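Local coordinates for protein acetyltransferase, GNAT family (Enterococcus faecalis, PDB 1U6M) that probably transfers an acyl group, most likely acetyl from acetyl-CoA as in other GNAT-family enzymes, to an acceptor that is not established, at residues R5-E10 against I59-H64. Residues are numbered along the deposited sequence; the frame is centred on the assembly and turned at random.
Sequences RSATKE and ILVYEH
Arg5 and Val61 form an antiparallel hydrogen-bonded pair: Val61 N bonds to Arg5 O at 2.6 Å, and Arg5 N to Val61 O at 3.1 Å. The two side chains emerge on the same face of the sheet and run side by side. Val61 CG1 sits beneath the centre of the Arg5 guanidinium, 3.9 Å from CZ, so an apolar methyl supports one face of the cationic group while its edge remains available for polar partners. There Glu63 OE1 accepts a 2.6 Å hydrogen bond from Arg5 NE, the core of a salt bridge, lying almost in the guanidinium plane, and a weak second bond from NH2. One carboxylate oxygen thus receives both donors, and with the two planes turned 66° apart this is not the flat two-oxygen pairing. Arg5 CG stands between the backbone N and the carbonyl carbon (chi1 50°), and the extended chain from there carries the guanidinium over Val61.

This pairing joins the short first strand, 3-6, to strand 59-64 at one margin of the central mixed sheet of the GNAT fold; helices 12-25 and 36-47 lie in the connection between them. Ser6 and Leu60 are the next, non-hydrogen-bonded pair. Beyond it, Ala7 N reaches Ile59 O at 2.8 Å, where the first strand has given way to loop. Ala7 CB packs against Val61 CG2 at 3.7 Å and also touches Ile59 CB.

Further out, Arg5 NH1 bonds to Ser6 O, fixing the guanidinium's rotation together with Glu63, and forms a salt bridge with Asp11 OD2, which gives Arg5 a second acidic partner besides Glu63. Asp11 OD2 also accepts Thr8 N, tying the turn after the strand to the same charge cluster.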
ATOM      1  N   ARG A   5      -8.527   6.597 -11.163  1.00 25.43           N
ATOM      2  CA  ARG A   5      -9.861   6.282 -10.647  1.00 25.55           C
ATOM      3  C   ARG A   5      -9.635   5.457  -9.391  1.00 26.47           C
ATOM      4  O   ARG A   5      -8.527   4.923  -9.182  1.00 26.74           O
ATOM      5  CB  ARG A   5     -10.658   5.459 -11.644  1.00 23.56           C
ATOM      6  CG  ARG A   5      -9.898   4.242 -12.178  1.00 21.08           C
ATOM      7  CD  ARG A   5     -10.857   3.403 -12.973  1.00 20.55           C
ATOM      8  NE  ARG A   5     -10.283   2.162 -13.501  1.00 21.04           N
ATOM      9  CZ  ARG A   5     -10.122   1.022 -12.800  1.00 23.11           C
ATOM     10  NH1 ARG A   5     -10.501   0.921 -11.510  1.00 19.08           N
ATOM     11  NH2 ARG A   5      -9.580  -0.031 -13.407  1.00 21.41           N
ATOM     12  N   SER A   6     -10.657   5.343  -8.559  1.00 26.43           N
ATOM     13  CA  SER A   6     -10.526   4.425  -7.472  1.00 27.42           C
ATOM     14  C   SER A   6     -10.695   2.956  -7.943  1.00 26.62           C
ATOM     15  O   SER A   6     -11.352   2.700  -8.947  1.00 26.90           O
ATOM     16  CB  SER A   6     -11.410   4.812  -6.282  1.00 28.81           C
ATOM     17  OG  SER A   6     -12.681   5.202  -6.682  1.00 30.23           O
ATOM     18  N   ALA A   7     -10.024   2.017  -7.265  1.00 24.91           N
ATOM     19  CA  ALA A   7     -10.096   0.613  -7.631  1.00 23.74           C
ATOM     20  C   ALA A   7     -11.538   0.076  -7.521  1.00 23.33           C
ATOM     21  O   ALA A   7     -12.364   0.637  -6.795  1.00 21.64           O
ATOM     22  CB  ALA A   7      -9.143  -0.207  -6.801  1.00 23.50           C
ATOM     23  N   THR A   8     -11.844  -0.973  -8.284  1.00 23.26           N
ATOM     24  CA  THR A   8     -13.129  -1.641  -8.128  1.00 24.95           C
ATOM     25  C   THR A   8     -12.842  -3.065  -7.688  1.00 25.72           C
ATOM     26  O   THR A   8     -11.680  -3.497  -7.649  1.00 25.43           O
ATOM     27  CB  THR A   8     -13.940  -1.660  -9.461  1.00 25.78           C
ATOM     28  OG1 THR A   8     -13.191  -2.373 -10.482  1.00 26.73           O
ATOM     29  CG2 THR A   8     -14.181  -0.236  -9.964  1.00 26.40           C
ATOM     30  N   LYS A   9     -13.911  -3.803  -7.422  1.00 26.93           N
ATOM     31  CA  LYS A   9     -13.833  -5.151  -6.994  1.00 28.18           C
ATOM     32  C   LYS A   9     -13.155  -5.993  -8.068  1.00 28.14           C
ATOM     33  O   LYS A   9     -12.426  -6.920  -7.725  1.00 28.12           O
ATOM     34  CB  LYS A   9     -15.244  -5.652  -6.637  1.00 28.55           C
ATOM     35  CG  LYS A   9     -15.271  -7.053  -5.955  1.00 30.56           C
ATOM     36  CD  LYS A   9     -16.649  -7.693  -5.934  1.00 31.42           C
ATOM     37  CE  LYS A   9     -16.498  -9.240  -5.948  1.00 38.24           C
ATOM     38  NZ  LYS A   9     -17.592  -9.972  -5.131  1.00 41.63           N
ATOM     39  N   GLU A  10     -13.347  -5.657  -9.355  1.00 28.61           N
ATOM     40  CA  GLU A  10     -12.702  -6.402 -10.468  1.00 28.94           C
ATOM     41  C   GLU A  10     -11.205  -6.119 -10.704  1.00 27.39           C
ATOM     42  O   GLU A  10     -10.510  -6.840 -11.482  1.00 26.80           O
ATOM     43  CB  GLU A  10     -13.483  -6.325 -11.774  1.00 30.31           C
ATOM     44  CG  GLU A  10     -14.481  -5.215 -11.888  1.00 37.63           C
ATOM     45  CD  GLU A  10     -15.756  -5.455 -11.052  1.00 40.41           C
ATOM     46  OE1 GLU A  10     -16.077  -6.614 -10.775  1.00 42.88           O
ATOM     47  OE2 GLU A  10     -16.422  -4.473 -10.667  1.00 41.53           O
ATOM     48  N   ILE A  59      -7.832   1.881  -2.380  1.00 19.18           N
ATOM     49  CA  ILE A  59      -6.904   1.969  -3.490  1.00 19.12           C
ATOM     50  C   ILE A  59      -7.287   2.966  -4.641  1.00 19.87           C
ATOM     51  O   ILE A  59      -8.439   3.008  -5.162  1.00 19.08           O
ATOM     52  CB  ILE A  59      -6.626   0.560  -4.102  1.00 18.67           C
ATOM     53  CG1 ILE A  59      -6.054  -0.370  -3.013  1.00 20.27           C
ATOM     54  CG2 ILE A  59      -5.656   0.669  -5.253  1.00 15.57           C
ATOM     55  CD1 ILE A  59      -5.687  -1.774  -3.472  1.00 18.56           C
ATOM     56  N   LEU A  60      -6.267   3.703  -5.067  1.00 19.44           N
ATOM     57  CA  LEU A  60      -6.363   4.525  -6.268  1.00 20.67           C
ATOM     58  C   LEU A  60      -5.608   3.857  -7.397  1.00 21.16           C
ATOM     59  O   LEU A  60      -4.474   3.405  -7.201  1.00 20.25           O
ATOM     60  CB  LEU A  60      -5.791   5.927  -6.000  1.00 21.42           C
ATOM     61  CG  LEU A  60      -6.270   7.162  -6.744  1.00 23.10           C
ATOM     62  CD1 LEU A  60      -7.784   7.406  -6.633  1.00 23.35           C
ATOM     63  CD2 LEU A  60      -5.516   8.262  -6.147  1.00 23.82           C
ATOM     64  N   VAL A  61      -6.221   3.808  -8.581  1.00 21.98           N
ATOM     65  CA  VAL A  61      -5.623   3.098  -9.728  1.00 22.52           C
ATOM     66  C   VAL A  61      -5.120   4.118 -10.738  1.00 23.65           C
ATOM     67  O   VAL A  61      -5.786   5.135 -10.995  1.00 24.19           O
ATOM     68  CB  VAL A  61      -6.717   2.101 -10.372  1.00 22.65           C
ATOM     69  CG1 VAL A  61      -6.384   1.700 -11.769  1.00 22.38           C
ATOM     70  CG2 VAL A  61      -6.861   0.847  -9.528  1.00 19.66           C
ATOM     71  N   TYR A  62      -3.945   3.882 -11.316  1.00 25.42           N
ATOM     72  CA  TYR A  62      -3.559   4.583 -12.547  1.00 25.26           C
ATOM     73  C   TYR A  62      -3.723   3.697 -13.779  1.00 25.37           C
ATOM     74  O   TYR A  62      -3.008   2.727 -13.934  1.00 25.85           O
ATOM     75  CB  TYR A  62      -2.129   5.068 -12.478  1.00 25.61           C
ATOM     76  CG  TYR A  62      -1.787   6.026 -13.595  1.00 26.69           C
ATOM     77  CD1 TYR A  62      -1.387   5.562 -14.859  1.00 26.36           C
ATOM     78  CD2 TYR A  62      -1.896   7.392 -13.403  1.00 28.33           C
ATOM     79  CE1 TYR A  62      -1.064   6.428 -15.882  1.00 24.56           C
ATOM     80  CE2 TYR A  62      -1.610   8.269 -14.419  1.00 29.38           C
ATOM     81  CZ  TYR A  62      -1.176   7.777 -15.635  1.00 28.63           C
ATOM     82  OH  TYR A  62      -0.874   8.690 -16.599  1.00 29.70           O
ATOM     83  N   GLU A  63      -4.626   4.051 -14.667  1.00 25.88           N
ATOM     84  CA  GLU A  63      -4.920   3.225 -15.850  1.00 28.51           C
ATOM     85  C   GLU A  63      -4.177   3.727 -17.098  1.00 29.94           C
ATOM     86  O   GLU A  63      -4.297   4.885 -17.484  1.00 29.08           O
ATOM     87  CB  GLU A  63      -6.427   3.213 -16.087  1.00 28.63           C
ATOM     88  CG  GLU A  63      -6.991   1.960 -16.602  1.00 31.02           C
ATOM     89  CD  GLU A  63      -8.475   2.065 -16.781  1.00 33.48           C
ATOM     90  OE1 GLU A  63      -9.219   1.799 -15.806  1.00 33.64           O
ATOM     91  OE2 GLU A  63      -8.892   2.406 -17.905  1.00 36.26           O
ATOM     92  N   HIS A  64      -3.312   2.893 -17.655  1.00 32.99           N
ATOM     93  CA  HIS A  64      -2.573   3.267 -18.841  1.00 37.23           C
ATOM     94  C   HIS A  64      -2.952   2.298 -19.966  1.00 41.31           C
ATOM     95  O   HIS A  64      -2.896   1.093 -19.786  1.00 40.56           O
ATOM     96  CB  HIS A  64      -1.054   3.273 -18.634  1.00 35.56           C
ATOM     97  CG  HIS A  64      -0.297   3.505 -19.919  1.00 38.06           C
ATOM     98  ND1 HIS A  64       0.268   2.479 -20.662  1.00 38.96           N
ATOM     99  CD2 HIS A  64      -0.108   4.637 -20.648  1.00 37.49           C
ATOM    100  CE1 HIS A  64       0.811   2.974 -21.762  1.00 37.24           C
ATOM    101  NE2 HIS A  64       0.599   4.281 -21.776  1.00 38.31           N
TER